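Long-range contacts in purine nucleoside phosphorylase (Schistosoma mansoni, PDB 6BFV), which catalyses the reversible phosphorolysis of purine nucleosides such as inosine and guanosine, probably giving the free base and a pentose 1-phosphate: residues S35-L40 / L114-A119; Q84-M89 / G220-P225; G120-K125 / N246-A251; G129-I134 / V240-N245; G192-N197 / C216-M221. One frame throughout, in Å; residues are numbered along the deposited sequence.

Contact 1: residues S35-L40 / L114-A119; sequences SGLGKL and LITNLA. With DJP (5-fluoropyrimidin-2-ol), chain G.
S35 and L37 reach from the glycine-rich loop after strand 29-31 onto strand 112-121, and L118 receives both. The apolar part is made by leucine ends: L37 CD1 stands 4.0 Å from L118 CD2, and the same methyl reaches to 4.1 Å from T116 OG1. In L118, chi1 -57° brings CG beside the backbone N, and chi2 172° then turns CD2 toward L37 and CD1 toward S35. Helix 259-283 packs on L37 through A266, and L242 of strand 236-246 lies against both leucines.

The polar-to-apolar part is tighter. S35 OG lies 3.1 Å from L118 CD1, a short approach of a hydroxyl to a methyl, and S35 O is 3.5 Å from that same carbon. No hydrogen bond joins the two segments. The polar end of T116 turns instead to the loop just before S35, where OG1 pairs with G34 N and with the hydroxyl of the modified residue CME at position 33.

At the far end of the strand the ligand's O makes a weak hydrogen bond of 3.4 Å to A119 O. In relatives this loop helps form the phosphate site. The chemistry implies a loop seated on the strand by leucine methyls, with the hydrogen bonds of T116 OG1 lying just outside the pair and S35, an exposed residue, setting its hydroxyl against a methyl of L118.

Contact 2: residues Q84-M89 / G220-P225; sequences QGRLHM and GMSTVP. With DJP (5-fluoropyrimidin-2-ol), chain G.
The guanidinium of R86 takes S222 OG over one face, 3.3 Å above its plane and central, while T223 OG1 comes in obliquely. Chi1 165°, with CG opposite the backbone N, and a bend at chi3 bring it there. R86 NH2 lies only 2.8 Å from T223 OG1, yet the angle is too poor for a hydrogen bond. The group is held by partners beyond: NE forms a salt bridge with E226 and NH1 bonds to T116 O, which together should fix its rotation. The imidazole of H88 has R86 CG over one face, and M221 O at its edge, 4.3 Å from CD2; S222 CB approaches CD2 obliquely at 3.9 Å.

S222 OG and T223 OG1 share a hydrogen bond of 3.0 Å, and T223 OG1 also pairs with N117. M89 SD passes P225 CG at 3.9 Å, the side chains running in opposed senses. A water accepts from M89 N at 3.0 Å and donates weakly to M221 O.

T223 occupies the N-cap position of helix 224-232 without a side-chain capping bond. An arginine and a histidine facing a serine in this way are consistent with the phosphate and ribose region of the trimeric purine nucleoside phosphorylases.

Contact 3: residues G120-K125 / N246-A251; sequences GGINRK and NSILDA. With DJP (5-fluoropyrimidin-2-ol), chain G.
A capped helix start on a parallel strand pair defines this contact: N246 pairs with G121 in a parallel bridge between strands 236-246 and 112-121, then serves as N-cap of helix 247-253. Its OD1 accepts from L249 N at 2.7 Å on an in-plane lone pair. The amide's other end turns across the contact, where ND2 gives a weak bond of 3.2 Å to N123 O and also reaches L126 O. The extended first torsion (chi1 -166°) carries the amide over the helix's opening turn.

G121 O accepts from S247 N at 2.8 Å in the carbonyl plane. In this alpha/beta fold the carboxyl ends of strands 112-121 and 236-246 border the ligand pocket, and G120 CA lies 3.3 Å from the ligand's N1. S247 OG turns to E203 and N245.

I248 CG1 rests 3.3 Å from I122 O and 4.2 Å from I122 CG2, the two side chains crossing at about a right angle, while I248 CG2 lies over one face of the R124 guanidinium, displaced from its centre, 4.0 Å from CZ. That arginine is poorly ordered, although its NH1 forms a salt bridge with E252. N123 OD1 accepts from K125 N in an Asx turn.

Contact 4: residues G129-I134 / V240-N245; sequences GDFVLI and VSLIAN. With DJP (5-fluoropyrimidin-2-ol), chain G.
L242 extends its CG away from the backbone N (chi1 171°), which carries CD1 over the turn into strand 131-139, 3.6 Å from D130 O and 4.1 Å from F131 CE1. I243 swings CG1 opposite its carbonyl carbon (chi1 -61°) and meets V132 CG2 at 3.9 Å on the other side of the sheet. L133 and V240 run alongside one another in the same sense, CD2 against CG2, on the face shared with F131 and L242. Helix 259-283 covers that face, with W276 meeting the F131 ring.

Between the two rows of side chains, four backbone hydrogen bonds join the segments. V132 and S241 form the hydrogen-bonded pair, V132 N reaching S241 O at 2.9 Å and S241 N returning to V132 O. I243 N bonds to D130 O, and G129 N to I243 O at 2.7 Å. S241 OG, buried beside I134 CD1 at 3.6 Å, is satisfied by N117 OD1.

Past the pairing, A244 CB comes within 3.4 Å of the ligand's O. An antiparallel partner beside strand 236-246, whose end borders the fluoropyrimidine, probably in the base pocket, belongs to the mixed central sheet of the phosphorylase superfamily.

Contact 5: residues G192-N197 / C216-M221; sequences GVYAFN and CDVVGM. With DJP (5-fluoropyrimidin-2-ol), chain G.
Strands 192-196 and 218-220 run parallel, their axes 4.6 Å apart and inclined at 29°, with Y194, A195 and F196 bridging to V218, V219 and G220 through bonds from A195 N to V218 O, from G220 N to A195 O, almost straight in line with its C=O, and from N197 N to G220 O.

D217 OD2 accepts from V193 N at 2.7 Å through its anti lone pair; the aspartate side chain thus takes the V193 N-H at the start of the pairing, where V193 O receives two donors, D217 N and V218 N. The side chains of Y194 and V218 cross at about a right angle, CD1 3.6 Å from CG2. The extended first torsion of Y194 (chi1 178°) sends OH along the strand to lie 3.3 Å from G220 CA, and the hydroxyl accepts from S222 N. On the opposite face A195 CB meets C216 SG at 3.7 Å. F196 presents its ring edge to M221 O, 3.5 Å from CE1. M221 then stretches away, CE stopping 3.6 Å from the ligand's F.

The pair closes a beta-alpha-beta unit through helix 205-213. Strand 131-139 lies along the far side of strand 189-196, helix 224-232 packs on Y194 and F196, and F161 of a second subunit touches M221.

The five contacts form one worked case of how a central sheet delivers its strand ends to a pocket. Contacts 1, 3, 4 and 5 share that sheet: G120 N of contact 3 meets V219 O of contact 5 at 2.7 Å, and N245 O of contact 4 meets G121 N at 2.8 Å. Contact 2 joins in through polar links from its arginine and threonine to the strand of contact 1. Neighbouring centres are close, about 10 Å between those of contacts 4 and 5, whereas the centres of contacts 2 and 3 stand about 22 Å apart. All five reach the bound fluoropyrimidine, contacts 1 and 2 being also linked to the probable phosphate region.

Contact 1: residues S35-L40 / L114-A119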
# COMPACT_ATOMS: atom_id res chain seq x y z
N SER A 35 -2.51 24.36 1.55
CA SER A 35 -3.84 24.91 1.85
C SER A 35 -3.74 26.06 2.85
O SER A 35 -3.07 25.95 3.89
CB SER A 35 -4.77 23.81 2.37
OG SER A 35 -4.22 23.14 3.50
N GLY A 36 -4.40 27.18 2.53
CA GLY A 36 -4.30 28.41 3.30
C GLY A 36 -2.99 29.16 3.14
O GLY A 36 -2.79 30.16 3.83
N LEU A 37 -2.12 28.74 2.22
CA LEU A 37 -0.77 29.30 2.09
C LEU A 37 -0.50 29.88 0.71
O LEU A 37 0.66 30.00 0.31
CB LEU A 37 0.28 28.23 2.40
CG LEU A 37 0.07 27.43 3.68
CD1 LEU A 37 0.99 26.19 3.68
CD2 LEU A 37 0.27 28.33 4.95
N GLY A 38 -1.55 30.21 -0.05
CA GLY A 38 -1.38 30.60 -1.43
C GLY A 38 -1.45 32.09 -1.66
O GLY A 38 -1.58 32.54 -2.80
N LYS A 39 -1.37 32.88 -0.59
CA LYS A 39 -1.56 34.32 -0.73
C LYS A 39 -0.56 34.91 -1.71
O LYS A 39 -0.85 35.90 -2.39
CB LYS A 39 -1.43 34.98 0.64
CG LYS A 39 -1.96 36.39 0.67
CD LYS A 39 -1.47 37.12 1.92
CE LYS A 39 -1.50 38.62 1.74
NZ LYS A 39 -0.33 39.28 2.41
N LEU A 40 0.63 34.31 -1.82
CA LEU A 40 1.62 34.86 -2.72
C LEU A 40 1.10 34.93 -4.16
O LEU A 40 1.46 35.86 -4.90
CB LEU A 40 2.88 34.00 -2.64
CG LEU A 40 4.04 34.41 -3.55
CD1 LEU A 40 4.59 35.76 -3.12
CD2 LEU A 40 5.13 33.35 -3.51
N LEU A 114 9.09 24.95 -6.40
CA LEU A 114 9.05 25.25 -4.97
C LEU A 114 7.67 24.87 -4.44
O LEU A 114 6.65 25.24 -5.04
CB LEU A 114 9.32 26.74 -4.67
CG LEU A 114 10.53 27.42 -5.31
CD1 LEU A 114 10.45 28.97 -5.19
CD2 LEU A 114 11.81 26.89 -4.67
N ILE A 115 7.64 24.12 -3.33
CA ILE A 115 6.43 23.45 -2.84
C ILE A 115 6.30 23.71 -1.34
O ILE A 115 7.28 23.60 -0.59
CB ILE A 115 6.47 21.92 -3.09
CG1 ILE A 115 6.54 21.58 -4.56
CG2 ILE A 115 5.20 21.25 -2.53
CD1 ILE A 115 6.95 20.08 -4.80
N THR A 116 5.08 24.02 -0.88
CA THR A 116 4.78 24.08 0.55
C THR A 116 3.57 23.17 0.86
O THR A 116 2.76 22.85 -0.01
CB THR A 116 4.51 25.53 1.01
OG1 THR A 116 3.34 26.04 0.37
CG2 THR A 116 5.68 26.51 0.71
N ASN A 117 3.49 22.71 2.11
CA ASN A 117 2.39 21.88 2.55
C ASN A 117 2.23 22.02 4.06
O ASN A 117 3.06 22.64 4.75
CB ASN A 117 2.56 20.38 2.19
CG ASN A 117 3.81 19.75 2.79
OD1 ASN A 117 3.96 19.67 4.01
ND2 ASN A 117 4.70 19.22 1.93
N LEU A 118 1.15 21.43 4.56
CA LEU A 118 0.88 21.30 5.99
C LEU A 118 1.14 19.85 6.43
O LEU A 118 0.72 18.91 5.73
CB LEU A 118 -0.58 21.67 6.32
CG LEU A 118 -1.11 23.06 5.93
CD1 LEU A 118 -2.63 23.24 6.13
CD2 LEU A 118 -0.42 24.07 6.71
N ALA A 119 1.75 19.67 7.60
CA ALA A 119 2.13 18.32 8.03
C ALA A 119 1.98 18.16 9.54
O ALA A 119 1.86 19.14 10.28
CB ALA A 119 3.57 18.02 7.61
C3 DJP G . -1.35 15.56 9.79
C2 DJP G . -1.36 17.81 10.56
C1 DJP G . -1.62 17.42 8.18
O DJP G . -1.28 18.70 11.63
N DJP G . -1.55 18.30 9.28
N1 DJP G . -1.25 16.40 10.83
C DJP G . -1.51 16.06 8.47
F DJP G . -1.59 15.18 7.45

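Contact 2: residues Q84-M89 / G220-P225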
# COMPACT_ATOMS: atom_id res chain seq x y z
N GLN A 84 -2.88 26.92 -8.55
CA GLN A 84 -3.75 27.48 -7.51
C GLN A 84 -4.88 26.47 -7.31
O GLN A 84 -5.86 26.46 -8.06
CB GLN A 84 -4.28 28.85 -7.91
CG GLN A 84 -5.01 29.62 -6.81
CD GLN A 84 -5.59 30.94 -7.31
OE1 GLN A 84 -6.54 30.97 -8.08
NE2 GLN A 84 -5.00 32.03 -6.87
N GLY A 85 -4.73 25.60 -6.32
CA GLY A 85 -5.58 24.44 -6.19
C GLY A 85 -4.84 23.16 -6.54
O GLY A 85 -4.70 22.77 -7.71
N ARG A 86 -4.36 22.49 -5.52
CA ARG A 86 -3.49 21.34 -5.70
C ARG A 86 -4.33 20.07 -5.77
O ARG A 86 -5.35 19.96 -5.08
CB ARG A 86 -2.49 21.26 -4.55
CG ARG A 86 -1.75 19.95 -4.39
CD ARG A 86 -1.25 19.85 -2.96
NE ARG A 86 0.19 19.67 -2.91
CZ ARG A 86 0.99 20.21 -2.00
NH1 ARG A 86 0.52 21.00 -1.05
NH2 ARG A 86 2.28 19.95 -2.05
N LEU A 87 -3.90 19.13 -6.61
CA LEU A 87 -4.56 17.84 -6.77
C LEU A 87 -3.99 16.85 -5.77
O LEU A 87 -2.78 16.61 -5.76
CB LEU A 87 -4.36 17.27 -8.18
CG LEU A 87 -5.18 17.88 -9.32
CD1 LEU A 87 -4.70 19.24 -9.60
CD2 LEU A 87 -5.13 17.07 -10.63
N HIS A 88 -4.87 16.21 -4.98
CA HIS A 88 -4.51 15.29 -3.91
C HIS A 88 -4.94 13.87 -4.26
O HIS A 88 -6.08 13.64 -4.68
CB HIS A 88 -5.16 15.70 -2.59
CG HIS A 88 -4.63 16.97 -2.01
ND1 HIS A 88 -5.17 18.20 -2.28
CD2 HIS A 88 -3.62 17.19 -1.13
CE1 HIS A 88 -4.51 19.14 -1.62
NE2 HIS A 88 -3.56 18.55 -0.92
N MET A 89 -4.06 12.90 -4.00
CA MET A 89 -4.34 11.53 -4.41
C MET A 89 -5.43 10.88 -3.56
O MET A 89 -6.09 9.97 -4.06
CB MET A 89 -3.05 10.69 -4.41
CG MET A 89 -2.16 11.04 -5.62
SD MET A 89 -0.89 9.88 -6.19
CE MET A 89 -2.01 8.68 -6.95
N GLY A 220 2.48 13.72 6.26
CA GLY A 220 1.39 14.39 5.57
C GLY A 220 0.88 13.61 4.37
O GLY A 220 1.34 12.49 4.08
N MET A 221 -0.05 14.23 3.64
CA MET A 221 -0.82 13.52 2.62
C MET A 221 -0.58 14.05 1.20
O MET A 221 -1.42 13.83 0.32
CB MET A 221 -2.32 13.62 2.96
CG MET A 221 -2.70 13.26 4.38
SD MET A 221 -4.47 13.62 4.60
CE MET A 221 -4.55 13.49 6.36
N SER A 222 0.53 14.75 0.95
CA SER A 222 0.77 15.36 -0.36
C SER A 222 2.28 15.34 -0.67
O SER A 222 3.07 14.66 -0.01
CB SER A 222 0.22 16.80 -0.38
OG SER A 222 1.13 17.68 0.29
N THR A 223 2.65 16.07 -1.74
CA THR A 223 4.02 16.51 -2.06
C THR A 223 4.91 15.41 -2.67
O THR A 223 5.55 15.64 -3.72
CB THR A 223 4.66 17.13 -0.82
OG1 THR A 223 3.92 18.31 -0.45
CG2 THR A 223 6.15 17.55 -1.09
N VAL A 224 4.95 14.21 -2.08
CA VAL A 224 5.82 13.14 -2.64
C VAL A 224 5.46 12.80 -4.07
O VAL A 224 6.37 12.55 -4.89
CB VAL A 224 5.81 11.92 -1.69
CG1 VAL A 224 6.44 10.76 -2.31
CG2 VAL A 224 6.57 12.21 -0.35
N PRO A 225 4.17 12.75 -4.48
CA PRO A 225 3.86 12.43 -5.89
C PRO A 225 4.41 13.46 -6.86
O PRO A 225 5.07 13.09 -7.84
CB PRO A 225 2.32 12.43 -5.90
CG PRO A 225 1.98 11.94 -4.50
CD PRO A 225 2.97 12.74 -3.63
C3 DJP G . -1.35 15.56 9.79
C2 DJP G . -1.36 17.81 10.56
C1 DJP G . -1.62 17.42 8.18
O DJP G . -1.28 18.70 11.63
N DJP G . -1.55 18.30 9.28
N1 DJP G . -1.25 16.40 10.83
C DJP G . -1.51 16.06 8.47
F DJP G . -1.59 15.18 7.45
O HOH W 1 -0.13 15.83 -3.78
O HOH W 2 -1.31 13.43 -2.97

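Contact 3: residues G120-K125 / N246-A251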
# COMPACT_ATOMS: atom_id res chain seq x y z
N GLY A 120 1.95 16.91 10.00
CA GLY A 120 1.96 16.62 11.44
C GLY A 120 3.40 16.40 11.87
O GLY A 120 4.20 15.81 11.14
N GLY A 121 3.74 16.85 13.08
CA GLY A 121 5.10 16.63 13.61
C GLY A 121 5.22 15.30 14.35
O GLY A 121 4.35 14.93 15.13
N ILE A 122 6.33 14.59 14.08
CA ILE A 122 6.65 13.31 14.70
C ILE A 122 7.89 13.43 15.59
O ILE A 122 7.92 12.92 16.71
CB ILE A 122 6.85 12.21 13.63
CG1 ILE A 122 5.56 12.01 12.82
CG2 ILE A 122 7.36 10.89 14.25
CD1 ILE A 122 4.30 11.49 13.64
N ASN A 123 8.93 14.10 15.10
CA ASN A 123 10.11 14.36 15.92
C ASN A 123 9.72 15.18 17.15
O ASN A 123 9.02 16.18 17.03
CB ASN A 123 11.16 15.12 15.11
CG ASN A 123 12.37 15.50 15.97
OD1 ASN A 123 12.23 16.01 17.08
ND2 ASN A 123 13.56 15.23 15.46
N ARG A 124 10.23 14.77 18.31
CA ARG A 124 9.74 15.32 19.59
C ARG A 124 9.99 16.81 19.74
O ARG A 124 9.24 17.50 20.44
CB ARG A 124 10.41 14.59 20.76
CG ARG A 124 9.65 13.35 21.17
CD ARG A 124 10.46 12.47 22.11
NE ARG A 124 9.76 11.22 22.35
CZ ARG A 124 8.64 11.12 23.07
NH1 ARG A 124 8.09 12.20 23.63
NH2 ARG A 124 8.07 9.93 23.23
N LYS A 125 11.04 17.32 19.12
CA LYS A 125 11.45 18.72 19.27
C LYS A 125 10.68 19.68 18.36
O LYS A 125 10.90 20.89 18.44
CB LYS A 125 12.95 18.83 18.98
CG LYS A 125 13.78 17.77 19.72
CD LYS A 125 13.74 17.96 21.24
CE LYS A 125 14.54 16.89 21.99
NZ LYS A 125 13.98 15.50 21.84
N ASN A 246 2.03 18.44 17.10
CA ASN A 246 2.91 17.30 17.38
C ASN A 246 2.03 16.09 17.62
O ASN A 246 1.40 15.98 18.68
CB ASN A 246 3.83 17.51 18.59
CG ASN A 246 4.93 16.48 18.63
OD1 ASN A 246 4.71 15.34 19.06
ND2 ASN A 246 6.12 16.83 18.10
N SER A 247 2.04 15.15 16.68
CA SER A 247 1.21 13.96 16.79
C SER A 247 1.78 12.97 17.79
O SER A 247 1.00 12.20 18.38
CB SER A 247 1.04 13.32 15.41
OG SER A 247 0.23 14.22 14.62
N ILE A 248 3.10 12.99 18.04
CA ILE A 248 3.61 12.11 19.09
C ILE A 248 3.10 12.57 20.43
O ILE A 248 2.73 11.76 21.29
CB ILE A 248 5.15 12.01 19.07
CG1 ILE A 248 5.60 11.02 18.01
CG2 ILE A 248 5.68 11.55 20.43
CD1 ILE A 248 5.28 9.58 18.34
N LEU A 249 3.07 13.89 20.66
CA LEU A 249 2.59 14.34 21.96
C LEU A 249 1.09 14.10 22.11
O LEU A 249 0.63 13.72 23.19
CB LEU A 249 2.93 15.82 22.19
CG LEU A 249 4.38 16.21 22.50
CD1 LEU A 249 4.50 17.71 22.85
CD2 LEU A 249 5.00 15.39 23.64
N ASP A 250 0.31 14.33 21.04
CA ASP A 250 -1.11 14.05 21.12
C ASP A 250 -1.34 12.59 21.52
O ASP A 250 -2.18 12.29 22.38
CB ASP A 250 -1.81 14.37 19.78
CG ASP A 250 -1.85 15.89 19.47
OD1 ASP A 250 -1.41 16.70 20.31
OD2 ASP A 250 -2.32 16.30 18.36
N ALA A 251 -0.54 11.67 20.96
CA ALA A 251 -0.70 10.25 21.26
C ALA A 251 -0.42 9.96 22.73
O ALA A 251 -1.20 9.25 23.38
CB ALA A 251 0.21 9.42 20.35
C3 DJP G . -1.35 15.56 9.79
C2 DJP G . -1.36 17.81 10.56
C1 DJP G . -1.62 17.42 8.18
O DJP G . -1.28 18.70 11.63
N DJP G . -1.55 18.30 9.28
N1 DJP G . -1.25 16.40 10.83
C DJP G . -1.51 16.06 8.47
F DJP G . -1.59 15.18 7.45

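Contact 4: residues G129-I134 / V240-N245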
# COMPACT_ATOMS: atom_id res chain seq x y z
N GLY A 129 3.66 25.35 14.26
CA GLY A 129 4.15 26.57 13.66
C GLY A 129 5.62 26.55 13.23
O GLY A 129 6.08 27.54 12.62
N ASP A 130 6.36 25.49 13.54
CA ASP A 130 7.71 25.35 13.00
C ASP A 130 7.67 25.02 11.51
O ASP A 130 6.67 24.50 10.98
CB ASP A 130 8.50 24.23 13.73
CG ASP A 130 9.04 24.66 15.09
OD1 ASP A 130 8.87 25.82 15.49
OD2 ASP A 130 9.66 23.78 15.76
N PHE A 131 8.78 25.29 10.82
CA PHE A 131 8.98 24.88 9.43
C PHE A 131 10.04 23.80 9.35
O PHE A 131 11.02 23.79 10.12
CB PHE A 131 9.44 26.02 8.52
CG PHE A 131 8.64 27.28 8.62
CD1 PHE A 131 7.42 27.40 8.00
CD2 PHE A 131 9.17 28.37 9.25
CE1 PHE A 131 6.72 28.60 8.07
CE2 PHE A 131 8.50 29.55 9.32
CZ PHE A 131 7.27 29.67 8.73
N VAL A 132 9.90 22.94 8.34
CA VAL A 132 10.81 21.82 8.11
C VAL A 132 11.18 21.79 6.63
O VAL A 132 10.32 21.57 5.77
CB VAL A 132 10.18 20.48 8.55
CG1 VAL A 132 11.14 19.31 8.41
CG2 VAL A 132 9.76 20.56 9.98
N LEU A 133 12.46 22.05 6.32
CA LEU A 133 13.03 21.82 4.99
C LEU A 133 13.14 20.32 4.73
O LEU A 133 13.91 19.64 5.42
CB LEU A 133 14.43 22.46 4.92
CG LEU A 133 14.51 23.95 5.31
CD1 LEU A 133 15.91 24.46 5.43
CD2 LEU A 133 13.76 24.79 4.27
N ILE A 134 12.41 19.77 3.76
CA ILE A 134 12.42 18.32 3.55
C ILE A 134 13.72 17.92 2.86
O ILE A 134 14.09 18.49 1.81
CB ILE A 134 11.18 17.89 2.74
CG1 ILE A 134 9.88 18.35 3.46
CG2 ILE A 134 11.19 16.41 2.55
CD1 ILE A 134 8.62 18.09 2.73
N VAL A 240 8.83 22.57 1.61
CA VAL A 240 8.81 23.05 3.00
C VAL A 240 7.47 22.66 3.65
O VAL A 240 6.39 22.95 3.12
CB VAL A 240 9.04 24.57 3.06
CG1 VAL A 240 9.07 25.04 4.51
CG2 VAL A 240 10.39 24.93 2.38
N SER A 241 7.55 21.99 4.80
CA SER A 241 6.35 21.62 5.56
C SER A 241 6.18 22.65 6.66
O SER A 241 7.16 23.01 7.34
CB SER A 241 6.41 20.24 6.22
OG SER A 241 6.36 19.17 5.33
N LEU A 242 4.96 23.13 6.83
CA LEU A 242 4.53 23.83 8.03
C LEU A 242 3.90 22.84 9.01
O LEU A 242 2.91 22.18 8.67
CB LEU A 242 3.53 24.93 7.68
CG LEU A 242 2.85 25.59 8.88
CD1 LEU A 242 3.82 26.32 9.83
CD2 LEU A 242 1.81 26.54 8.34
N ILE A 243 4.48 22.74 10.21
CA ILE A 243 4.01 21.86 11.29
C ILE A 243 2.77 22.46 11.94
O ILE A 243 2.80 23.59 12.44
CB ILE A 243 5.10 21.64 12.34
CG1 ILE A 243 6.34 20.97 11.72
CG2 ILE A 243 4.60 20.82 13.51
CD1 ILE A 243 6.04 19.78 10.91
N ALA A 244 1.69 21.70 11.94
CA ALA A 244 0.45 22.15 12.57
C ALA A 244 0.11 21.43 13.88
O ALA A 244 -0.84 21.85 14.56
CB ALA A 244 -0.72 22.01 11.61
N ASN A 245 0.84 20.40 14.28
CA ASN A 245 0.65 19.77 15.59
C ASN A 245 1.88 18.90 15.85
O ASN A 245 2.69 18.68 14.95
CB ASN A 245 -0.64 18.96 15.64
CG ASN A 245 -0.46 17.52 15.19
OD1 ASN A 245 0.41 17.22 14.34
ND2 ASN A 245 -1.28 16.63 15.74
C3 DJP G . -1.35 15.56 9.79
C2 DJP G . -1.36 17.81 10.56
C1 DJP G . -1.62 17.42 8.18
O DJP G . -1.28 18.70 11.63
N DJP G . -1.55 18.30 9.28
N1 DJP G . -1.25 16.40 10.83
C DJP G . -1.51 16.06 8.47
F DJP G . -1.59 15.18 7.45

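Contact 5: residues G192-N197 / C216-M221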
# COMPACT_ATOMS: atom_id res chain seq x y z
N GLY A 192 14.27 17.72 7.95
CA GLY A 192 13.64 16.48 8.37
C GLY A 192 13.18 15.56 7.25
O GLY A 192 13.15 15.94 6.07
N VAL A 193 12.84 14.33 7.64
CA VAL A 193 12.34 13.28 6.76
C VAL A 193 10.80 13.26 6.81
O VAL A 193 10.22 13.13 7.89
CB VAL A 193 12.91 11.91 7.17
CG1 VAL A 193 12.30 10.77 6.32
CG2 VAL A 193 14.50 11.89 7.13
N TYR A 194 10.16 13.35 5.64
CA TYR A 194 8.70 13.42 5.48
C TYR A 194 8.12 12.05 5.12
O TYR A 194 8.55 11.46 4.12
CB TYR A 194 8.38 14.40 4.36
CG TYR A 194 6.93 14.62 3.97
CD1 TYR A 194 6.27 15.76 4.35
CD2 TYR A 194 6.25 13.74 3.13
CE1 TYR A 194 4.96 16.00 3.99
CE2 TYR A 194 4.91 13.97 2.77
CZ TYR A 194 4.28 15.09 3.19
OH TYR A 194 3.00 15.40 2.82
N ALA A 195 7.16 11.56 5.91
CA ALA A 195 6.43 10.32 5.60
C ALA A 195 5.15 10.66 4.84
O ALA A 195 4.41 11.55 5.25
CB ALA A 195 6.10 9.54 6.87
N PHE A 196 4.92 9.96 3.72
CA PHE A 196 3.70 10.13 2.91
C PHE A 196 2.68 9.11 3.42
O PHE A 196 2.86 7.89 3.25
CB PHE A 196 4.02 9.94 1.41
CG PHE A 196 2.84 10.13 0.44
CD1 PHE A 196 1.72 10.86 0.78
CD2 PHE A 196 2.90 9.60 -0.86
CE1 PHE A 196 0.64 11.02 -0.13
CE2 PHE A 196 1.82 9.77 -1.77
CZ PHE A 196 0.71 10.49 -1.40
N ASN A 197 1.66 9.61 4.13
CA ASN A 197 0.42 8.87 4.48
C ASN A 197 -0.63 9.17 3.39
O ASN A 197 -1.06 10.32 3.25
CB ASN A 197 -0.08 9.33 5.87
CG ASN A 197 -1.56 9.00 6.15
OD1 ASN A 197 -2.09 8.02 5.69
ND2 ASN A 197 -2.21 9.85 6.91
N CYS A 216 10.96 9.05 11.15
CA CYS A 216 10.33 10.14 10.42
C CYS A 216 10.28 11.36 11.32
O CYS A 216 10.13 11.24 12.54
CB CYS A 216 8.92 9.77 9.97
SG CYS A 216 8.89 8.32 8.91
N ASP A 217 10.43 12.54 10.71
CA ASP A 217 10.32 13.81 11.42
C ASP A 217 8.95 14.45 11.25
O ASP A 217 8.46 15.07 12.19
CB ASP A 217 11.41 14.77 10.94
CG ASP A 217 12.82 14.18 11.16
OD1 ASP A 217 13.22 14.09 12.34
OD2 ASP A 217 13.49 13.76 10.18
N VAL A 218 8.29 14.28 10.10
CA VAL A 218 6.96 14.83 9.85
C VAL A 218 6.16 13.83 9.02
O VAL A 218 6.73 12.94 8.38
CB VAL A 218 7.02 16.18 9.12
CG1 VAL A 218 7.90 17.14 9.84
CG2 VAL A 218 7.59 15.96 7.72
N VAL A 219 4.82 14.00 9.00
CA VAL A 219 3.93 13.17 8.17
C VAL A 219 2.85 14.05 7.50
O VAL A 219 2.32 14.97 8.12
CB VAL A 219 3.31 12.04 9.03
CG1 VAL A 219 2.53 12.61 10.26
CG2 VAL A 219 2.47 11.13 8.21
N GLY A 220 2.48 13.72 6.26
CA GLY A 220 1.39 14.39 5.57
C GLY A 220 0.88 13.61 4.37
O GLY A 220 1.34 12.49 4.08
N MET A 221 -0.05 14.23 3.64
CA MET A 221 -0.82 13.52 2.62
C MET A 221 -0.58 14.05 1.20
O MET A 221 -1.42 13.83 0.32
CB MET A 221 -2.32 13.62 2.96
CG MET A 221 -2.70 13.26 4.38
SD MET A 221 -4.47 13.62 4.60
CE MET A 221 -4.55 13.49 6.36
C3 DJP G . -1.35 15.56 9.79
C2 DJP G . -1.36 17.81 10.56
C1 DJP G . -1.62 17.42 8.18
O DJP G . -1.28 18.70 11.63
N DJP G . -1.55 18.30 9.28
N1 DJP G . -1.25 16.40 10.83
C DJP G . -1.51 16.06 8.47
F DJP G . -1.59 15.18 7.45